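Local atomic coordinates of importin subunit beta-1 (PDB entry 5OWU), a protein that carries proteins into the nucleus together with importin alpha, the adaptor that recognises the classical nuclear localization signal of the cargo. Residues S208-F211 with I212-N215; S253-Y256 with T257-K260; E788-Q791 with L792-E795; E795-T798 with S799-A802. All blocks are in the same frame, centred on the assembly; numbering follows the deposited sequence.

Contact 1 (S208-F211 with I212-N215); sequences SLIF and IKNN
With chi1 at 69°, Ile212 sets CG1 between its own backbone N and carbonyl carbon and turns CG2 back along the chain, so that both branches fold onto the turn made by Ser208 and Leu209. CG1 lies 3.3 Å from the carbonyl oxygen of Leu209, and CG2 packs 3.5 Å from the carbonyl oxygen of Ser208. Beyond them CD1 of Ile212 runs alongside the Leu209 side chain, meeting CD2 at 3.8 Å. The backbone closes the same turn: Phe211 N donates to Ser208 O at 2.8 Å, followed by a weak bond from Ile212 N to Leu209 O at 3.4 Å. This is the loop that leads out of helix 195-208, in HEAT repeat 5, into the short helix 213-216, with Ile212 at the N-cap position. Shortening Ile212 to an alanine would take away the CD1 contact of Leu209 CD2 and would probably open a gap toward Leu181 of helix 177-188. The Phe211 ring packs on Cys163 and Leu173. A water bridges Phe211 O and Asn214 N, 3.0 Å from each. The bent chain of Lys213 brings NZ within 3.5 Å of Ile210 O.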
# COMPACT_ATOMS: atom_id res chain seq x y z
N SER A 208 -8.22 19.08 9.14
CA SER A 208 -8.43 19.22 10.57
C SER A 208 -9.24 18.09 11.18
O SER A 208 -9.26 17.96 12.41
CB SER A 208 -9.17 20.53 10.86
OG SER A 208 -10.55 20.37 10.60
N LEU A 209 -9.92 17.29 10.35
CA LEU A 209 -10.94 16.37 10.87
C LEU A 209 -10.43 15.48 12.01
O LEU A 209 -11.19 15.18 12.94
CB LEU A 209 -11.49 15.52 9.74
CG LEU A 209 -12.33 16.33 8.74
CD1 LEU A 209 -12.81 15.45 7.63
CD2 LEU A 209 -13.51 17.03 9.40
N ILE A 210 -9.18 15.03 11.96
CA ILE A 210 -8.72 14.10 12.98
C ILE A 210 -8.56 14.76 14.35
O ILE A 210 -8.40 14.05 15.35
CB ILE A 210 -7.41 13.42 12.53
CG1 ILE A 210 -7.71 12.50 11.34
CG2 ILE A 210 -6.78 12.60 13.66
CD1 ILE A 210 -6.58 11.58 10.90
N PHE A 211 -8.65 16.09 14.43
CA PHE A 211 -8.45 16.80 15.68
C PHE A 211 -9.73 17.36 16.29
O PHE A 211 -9.65 18.10 17.27
CB PHE A 211 -7.44 17.94 15.47
CG PHE A 211 -6.10 17.46 15.02
CD1 PHE A 211 -5.23 16.87 15.91
CD2 PHE A 211 -5.72 17.59 13.70
CE1 PHE A 211 -4.00 16.42 15.50
CE2 PHE A 211 -4.48 17.15 13.28
CZ PHE A 211 -3.62 16.56 14.18
N ILE A 212 -10.90 17.01 15.75
CA ILE A 212 -12.13 17.63 16.19
C ILE A 212 -13.10 16.60 16.78
O ILE A 212 -14.30 16.83 16.81
CB ILE A 212 -12.79 18.42 15.05
CG1 ILE A 212 -13.32 17.50 13.95
CG2 ILE A 212 -11.78 19.40 14.44
CD1 ILE A 212 -14.19 18.21 12.92
N LYS A 213 -12.59 15.46 17.26
CA LYS A 213 -13.45 14.46 17.90
C LYS A 213 -14.33 15.10 18.96
O LYS A 213 -15.55 14.89 18.99
CB LYS A 213 -12.61 13.34 18.51
CG LYS A 213 -11.66 12.66 17.55
CD LYS A 213 -11.92 11.16 17.45
CE LYS A 213 -10.66 10.40 17.03
NZ LYS A 213 -10.05 10.95 15.79
N ASN A 214 -13.73 15.88 19.86
CA ASN A 214 -14.50 16.48 20.95
C ASN A 214 -15.60 17.37 20.42
O ASN A 214 -16.69 17.43 21.00
CB ASN A 214 -13.57 17.25 21.88
CG ASN A 214 -12.59 16.35 22.60
OD1 ASN A 214 -12.84 15.15 22.77
ND2 ASN A 214 -11.47 16.91 23.04
N ASN A 215 -15.36 18.06 19.29
CA ASN A 215 -16.40 18.88 18.69
C ASN A 215 -17.49 18.02 18.05
O ASN A 215 -18.68 18.33 18.17
CB ASN A 215 -15.79 19.82 17.65
CG ASN A 215 -14.67 20.67 18.21
OD1 ASN A 215 -13.51 20.26 18.21
ND2 ASN A 215 -15.02 21.86 18.68
O HOH W 1 -11.29 17.61 19.78

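Contact 2 (S253-Y256 with T257-K260); sequences SLYY and TFMK
Two backbone hydrogen bonds hold the turn after helix 238-255: Phe258 N donates to Tyr255 O, and Met259 N to Tyr256 O, each at 2.9 Å. Both N-H groups point well at their acceptors, at 162° and 160°, yet both donors stand above the carbonyl plane. Bonds over three residues in succession are the 3-10 pattern, and here they tighten the chain as it leaves HEAT repeat 6 for repeat 7.

Around this polar centre the side chains close in. Phe258, its CG beside the backbone N (chi1 -62°), reaches back to Tyr255 and presents its ring edge to Tyr255 CB, with CD2 4.0 Å from that carbon. The two aromatic side chains lie askew, without stacking. One face of the Phe258 ring takes the methyl group CG2 of Thr257 near its rim. Met259, bent at chi2 and chi3, folds back against the turn, placing CG 3.5 Å from Tyr255 O and CB 3.4 Å from Tyr256 O. The thioether side chain continues toward Met226 of helix 219-233, where Phe258 also meets Arg222.

The two tyrosines diverge. Tyr255 OH bonds to Leu209 O in the preceding interrepeat loop, whereas Tyr256 OH bonds to Glu297 of helix 280-306 and its ring meets those of Tyr315 and Phe317. Within the turn, then, the backbone supplies the hydrogen bonds and the side chains apolar cover, while the tyrosine hydroxyls are spent on the elements before and after it.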
# COMPACT_ATOMS: atom_id res chain seq x y z
N SER A 253 -15.68 8.41 6.66
CA SER A 253 -14.70 7.41 7.07
C SER A 253 -14.34 7.54 8.55
O SER A 253 -14.21 6.53 9.25
CB SER A 253 -13.45 7.52 6.19
OG SER A 253 -12.48 6.57 6.60
N LEU A 254 -14.18 8.77 9.05
CA LEU A 254 -13.71 8.97 10.42
C LEU A 254 -14.83 8.96 11.46
O LEU A 254 -14.63 8.51 12.59
CB LEU A 254 -12.97 10.30 10.53
CG LEU A 254 -11.57 10.37 9.93
CD1 LEU A 254 -11.04 11.78 10.08
CD2 LEU A 254 -10.65 9.37 10.62
N TYR A 255 -16.00 9.46 11.11
CA TYR A 255 -17.11 9.64 12.03
C TYR A 255 -18.36 8.95 11.52
O TYR A 255 -19.47 9.45 11.70
CB TYR A 255 -17.37 11.13 12.26
CG TYR A 255 -16.17 11.85 12.84
CD1 TYR A 255 -15.80 11.64 14.16
CD2 TYR A 255 -15.42 12.72 12.07
CE1 TYR A 255 -14.69 12.28 14.70
CE2 TYR A 255 -14.31 13.38 12.61
CZ TYR A 255 -13.95 13.14 13.93
OH TYR A 255 -12.87 13.78 14.48
N TYR A 256 -18.19 7.80 10.85
CA TYR A 256 -19.30 6.96 10.42
C TYR A 256 -20.38 6.89 11.50
O TYR A 256 -21.57 7.04 11.21
CB TYR A 256 -18.80 5.56 10.07
CG TYR A 256 -19.88 4.62 9.58
CD1 TYR A 256 -20.22 4.55 8.23
CD2 TYR A 256 -20.57 3.80 10.47
CE1 TYR A 256 -21.23 3.68 7.78
CE2 TYR A 256 -21.56 2.94 10.03
CZ TYR A 256 -21.89 2.88 8.69
OH TYR A 256 -22.89 2.02 8.29
N THR A 257 -19.97 6.68 12.76
CA THR A 257 -20.92 6.40 13.82
C THR A 257 -21.95 7.52 14.00
O THR A 257 -23.01 7.27 14.58
CB THR A 257 -20.18 6.16 15.15
OG1 THR A 257 -21.09 5.64 16.13
CG2 THR A 257 -19.55 7.45 15.68
N PHE A 258 -21.66 8.73 13.52
CA PHE A 258 -22.55 9.87 13.69
C PHE A 258 -23.34 10.21 12.42
O PHE A 258 -24.04 11.23 12.41
CB PHE A 258 -21.75 11.11 14.11
CG PHE A 258 -21.06 10.97 15.43
CD1 PHE A 258 -21.78 10.90 16.61
CD2 PHE A 258 -19.67 10.95 15.50
CE1 PHE A 258 -21.14 10.79 17.84
CE2 PHE A 258 -19.02 10.84 16.72
CZ PHE A 258 -19.75 10.76 17.89
N MET A 259 -23.26 9.40 11.37
CA MET A 259 -23.79 9.82 10.08
C MET A 259 -25.25 9.45 9.83
O MET A 259 -25.83 9.94 8.85
CB MET A 259 -22.94 9.23 8.96
CG MET A 259 -21.54 9.84 8.89
SD MET A 259 -21.56 11.61 8.50
CE MET A 259 -21.34 12.34 10.12
N LYS A 260 -25.87 8.61 10.65
CA LYS A 260 -27.23 8.16 10.32
C LYS A 260 -28.21 9.32 10.17
O LYS A 260 -28.93 9.36 9.16
CB LYS A 260 -27.70 7.15 11.38
CG LYS A 260 -28.97 6.39 11.01
CD LYS A 260 -29.39 5.45 12.13
CE LYS A 260 -30.59 4.61 11.74
NZ LYS A 260 -31.21 3.95 12.92

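Contact 3 (E788-Q791 with L792-E795); sequences EDPQ and LYSE
Asp789 O accepts from both Leu792 N, at 2.9 Å, and Tyr793 N, at 3.1 Å, so that a single oxygen opens the short helix 790-793. Asp789 is its N-cap: CG lies anti to the backbone N (chi1 -175°), which brings OD1 to Gln791 N at 2.7 Å, met on the anti side of the carboxylate and somewhat out of its plane.

Pro790 follows as the first helical residue. Its CA sits over one face of the Tyr793 ring, 3.7 Å from the centroid, a CH-pi contact displaced toward the rim. The pyrrolidine ring runs beside the phenol, with CG 3.6 Å from Tyr793 OH, and Glu788 O lies at the ring edge. Tyr793 reaches this place because CG stands between its backbone N and carbonyl carbon (chi1 70°), turning the ring back over the proline. Arg833 makes a cation-pi contact with the same aromatic ring. A serine replacing Tyr793 would probably leave Pro790 CA without its aromatic cover and Arg833 without its cation-pi partner. At the far end Pro790 O accepts from Ser794 N at 2.9 Å; the hydroxyl of Ser794 is also modelled very close to this oxygen. Leu792 CB lies 3.4 Å from Asp789 O.

The whole turn links helix 776-788 to helix 796-812 within HEAT repeat 18. Asp789 and Gln791 rest on Ile748 of helix 741-764, Gln791 reaching Leu744 as well.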
# COMPACT_ATOMS: atom_id res chain seq x y z
N GLU A 788 0.39 -9.64 19.92
CA GLU A 788 -0.31 -8.37 20.11
C GLU A 788 -0.78 -7.74 18.80
O GLU A 788 -1.86 -7.13 18.77
CB GLU A 788 0.59 -7.38 20.84
CG GLU A 788 0.49 -7.47 22.35
CD GLU A 788 1.54 -6.62 23.05
OE1 GLU A 788 1.23 -5.48 23.44
OE2 GLU A 788 2.69 -7.10 23.20
N ASP A 789 0.00 -7.83 17.72
CA ASP A 789 -0.30 -7.09 16.51
C ASP A 789 -1.00 -7.99 15.51
O ASP A 789 -0.40 -9.00 15.09
CB ASP A 789 0.98 -6.52 15.89
CG ASP A 789 0.70 -5.62 14.69
OD1 ASP A 789 -0.32 -5.83 13.99
OD2 ASP A 789 1.50 -4.70 14.44
N PRO A 790 -2.23 -7.68 15.08
CA PRO A 790 -2.92 -8.55 14.10
C PRO A 790 -2.18 -8.68 12.78
O PRO A 790 -2.30 -9.72 12.12
CB PRO A 790 -4.28 -7.86 13.92
CG PRO A 790 -4.45 -7.01 15.12
CD PRO A 790 -3.08 -6.56 15.50
N GLN A 791 -1.45 -7.65 12.35
CA GLN A 791 -0.69 -7.77 11.12
C GLN A 791 0.29 -8.94 11.18
O GLN A 791 0.72 -9.43 10.13
CB GLN A 791 0.05 -6.46 10.84
CG GLN A 791 -0.87 -5.26 10.71
CD GLN A 791 -0.11 -4.00 10.34
OE1 GLN A 791 -0.16 -3.55 9.19
NE2 GLN A 791 0.59 -3.42 11.31
N LEU A 792 0.63 -9.40 12.39
CA LEU A 792 1.46 -10.58 12.57
C LEU A 792 0.63 -11.83 12.83
O LEU A 792 0.68 -12.78 12.04
CB LEU A 792 2.45 -10.34 13.73
CG LEU A 792 3.57 -9.34 13.43
CD1 LEU A 792 4.32 -8.93 14.70
CD2 LEU A 792 4.55 -9.91 12.41
N TYR A 793 -0.16 -11.86 13.91
CA TYR A 793 -0.77 -13.13 14.29
C TYR A 793 -1.88 -13.55 13.33
O TYR A 793 -2.14 -14.75 13.21
CB TYR A 793 -1.28 -13.09 15.74
CG TYR A 793 -2.49 -12.21 16.02
CD1 TYR A 793 -3.78 -12.63 15.70
CD2 TYR A 793 -2.34 -10.99 16.67
CE1 TYR A 793 -4.88 -11.83 15.98
CE2 TYR A 793 -3.44 -10.19 16.96
CZ TYR A 793 -4.70 -10.62 16.61
OH TYR A 793 -5.79 -9.82 16.90
N SER A 794 -2.52 -12.60 12.64
CA SER A 794 -3.56 -12.96 11.68
C SER A 794 -3.00 -13.71 10.47
O SER A 794 -3.77 -14.36 9.75
CB SER A 794 -4.32 -11.71 11.22
OG SER A 794 -3.49 -10.86 10.44
N GLU A 795 -1.69 -13.62 10.23
CA GLU A 795 -1.06 -14.37 9.14
C GLU A 795 -0.82 -15.81 9.58
O GLU A 795 -0.10 -16.05 10.56
CB GLU A 795 0.25 -13.71 8.72
CG GLU A 795 0.09 -12.40 7.98
CD GLU A 795 -0.44 -12.57 6.56
OE1 GLU A 795 -0.20 -13.64 5.96
OE2 GLU A 795 -1.10 -11.64 6.06

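Contact 4 (E795-T798 with S799-A802); sequences EDAT and SRAA
The first turns of helix 796-812 in HEAT repeat 18 join Glu795-Thr798 to Ser799-Ala802 through a ladder of backbone bonds four residues apart. Ser799 N donates to Glu795 O, the carbonyl of the N-cap residue, at 3.0 Å. Arg800 N follows on Asp796 O, Ala801 N on Ala797 O and Ala802 N on Thr798 O, each 2.9 Å long.

One helical turn apart, Asp796 and Arg800 form a salt bridge, OD2 to NH1 at 3.0 Å. The hydrogen bond inside it is weak, bent to 122°, and the carboxylate and guanidinium planes stand 71° apart. Arg800 leaves the backbone with CG opposite its N (chi1 -178°), then bends at chi3, which lays the guanidinium back along the helix: Asp796 OD2 comes to its edge and Ala797 CA lies over one face, with Ala797 CB 4.0 Å from NH2. This pair faces the last helical hairpin of the solenoid. Thr844 bonds both Asp796 OD1 and Arg800 NH1, and Ser841 bonds Asp796 OD2. Ser799 OG is held by Tyr793 O and Tyr830 OH. The small Ala801 and the methyl-bearing Thr798 pack on Leu755 of helix 741-764.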
# COMPACT_ATOMS: atom_id res chain seq x y z
N GLU A 795 -1.69 -13.62 10.23
CA GLU A 795 -1.06 -14.37 9.14
C GLU A 795 -0.82 -15.81 9.58
O GLU A 795 -0.10 -16.05 10.56
CB GLU A 795 0.25 -13.71 8.72
CG GLU A 795 0.09 -12.40 7.98
CD GLU A 795 -0.44 -12.57 6.56
OE1 GLU A 795 -0.20 -13.64 5.96
OE2 GLU A 795 -1.10 -11.64 6.06
N ASP A 796 -1.40 -16.76 8.85
CA ASP A 796 -1.32 -18.16 9.22
C ASP A 796 0.13 -18.61 9.43
O ASP A 796 0.45 -19.28 10.42
CB ASP A 796 -2.00 -19.02 8.15
CG ASP A 796 -2.10 -20.47 8.53
OD1 ASP A 796 -2.65 -20.77 9.61
OD2 ASP A 796 -1.61 -21.32 7.77
N ALA A 797 1.02 -18.27 8.49
CA ALA A 797 2.40 -18.74 8.56
C ALA A 797 3.14 -18.11 9.74
O ALA A 797 3.95 -18.78 10.40
CB ALA A 797 3.15 -18.44 7.26
N THR A 798 2.88 -16.83 10.01
CA THR A 798 3.51 -16.15 11.14
C THR A 798 3.11 -16.81 12.45
O THR A 798 3.97 -17.12 13.29
CB THR A 798 3.13 -14.67 11.14
OG1 THR A 798 3.54 -14.08 9.89
CG2 THR A 798 3.80 -13.93 12.30
N SER A 799 1.81 -17.04 12.65
CA SER A 799 1.36 -17.67 13.88
C SER A 799 1.86 -19.10 13.99
O SER A 799 2.21 -19.57 15.08
CB SER A 799 -0.16 -17.62 13.98
OG SER A 799 -0.57 -16.45 14.66
N ARG A 800 1.90 -19.83 12.87
CA ARG A 800 2.43 -21.19 12.91
C ARG A 800 3.88 -21.19 13.36
O ARG A 800 4.28 -22.00 14.21
CB ARG A 800 2.31 -21.86 11.54
CG ARG A 800 2.81 -23.30 11.54
CD ARG A 800 2.41 -24.07 10.29
NE ARG A 800 2.96 -23.49 9.07
CZ ARG A 800 2.24 -22.93 8.09
NH1 ARG A 800 0.92 -22.88 8.15
NH2 ARG A 800 2.86 -22.44 7.02
N ALA A 801 4.69 -20.28 12.82
CA ALA A 801 6.09 -20.24 13.22
C ALA A 801 6.24 -19.82 14.69
O ALA A 801 7.05 -20.40 15.42
CB ALA A 801 6.87 -19.30 12.31
N ALA A 802 5.47 -18.82 15.14
CA ALA A 802 5.64 -18.32 16.50
C ALA A 802 5.20 -19.36 17.54
O ALA A 802 5.92 -19.62 18.52
CB ALA A 802 4.84 -17.03 16.68

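Contacts 1 and 2 are buried turns between helices and touch each other, through Leu209 and Tyr255 and through Ile210 CG1, 3.6 Å from Leu254 CD1, joining the loop after HEAT repeat 5 to the last helix of repeat 6. Contacts 3 and 4 follow each other within HEAT repeat 18, share Glu795 and have centres about 9 Å apart; contact 3 is at the surface, contact 4 partly buried. The two pairs are well apart, with nearest atoms about 16 Å from contact 2 to contact 3. Contacts 1 and 2 combine backbone turn bonds with aliphatic packing in the first and aromatic and thioether packing in the second, whereas contact 3 relies on an aspartate cap and a proline-tyrosine pair, and contact 4 on helix bonds and a salt bridge.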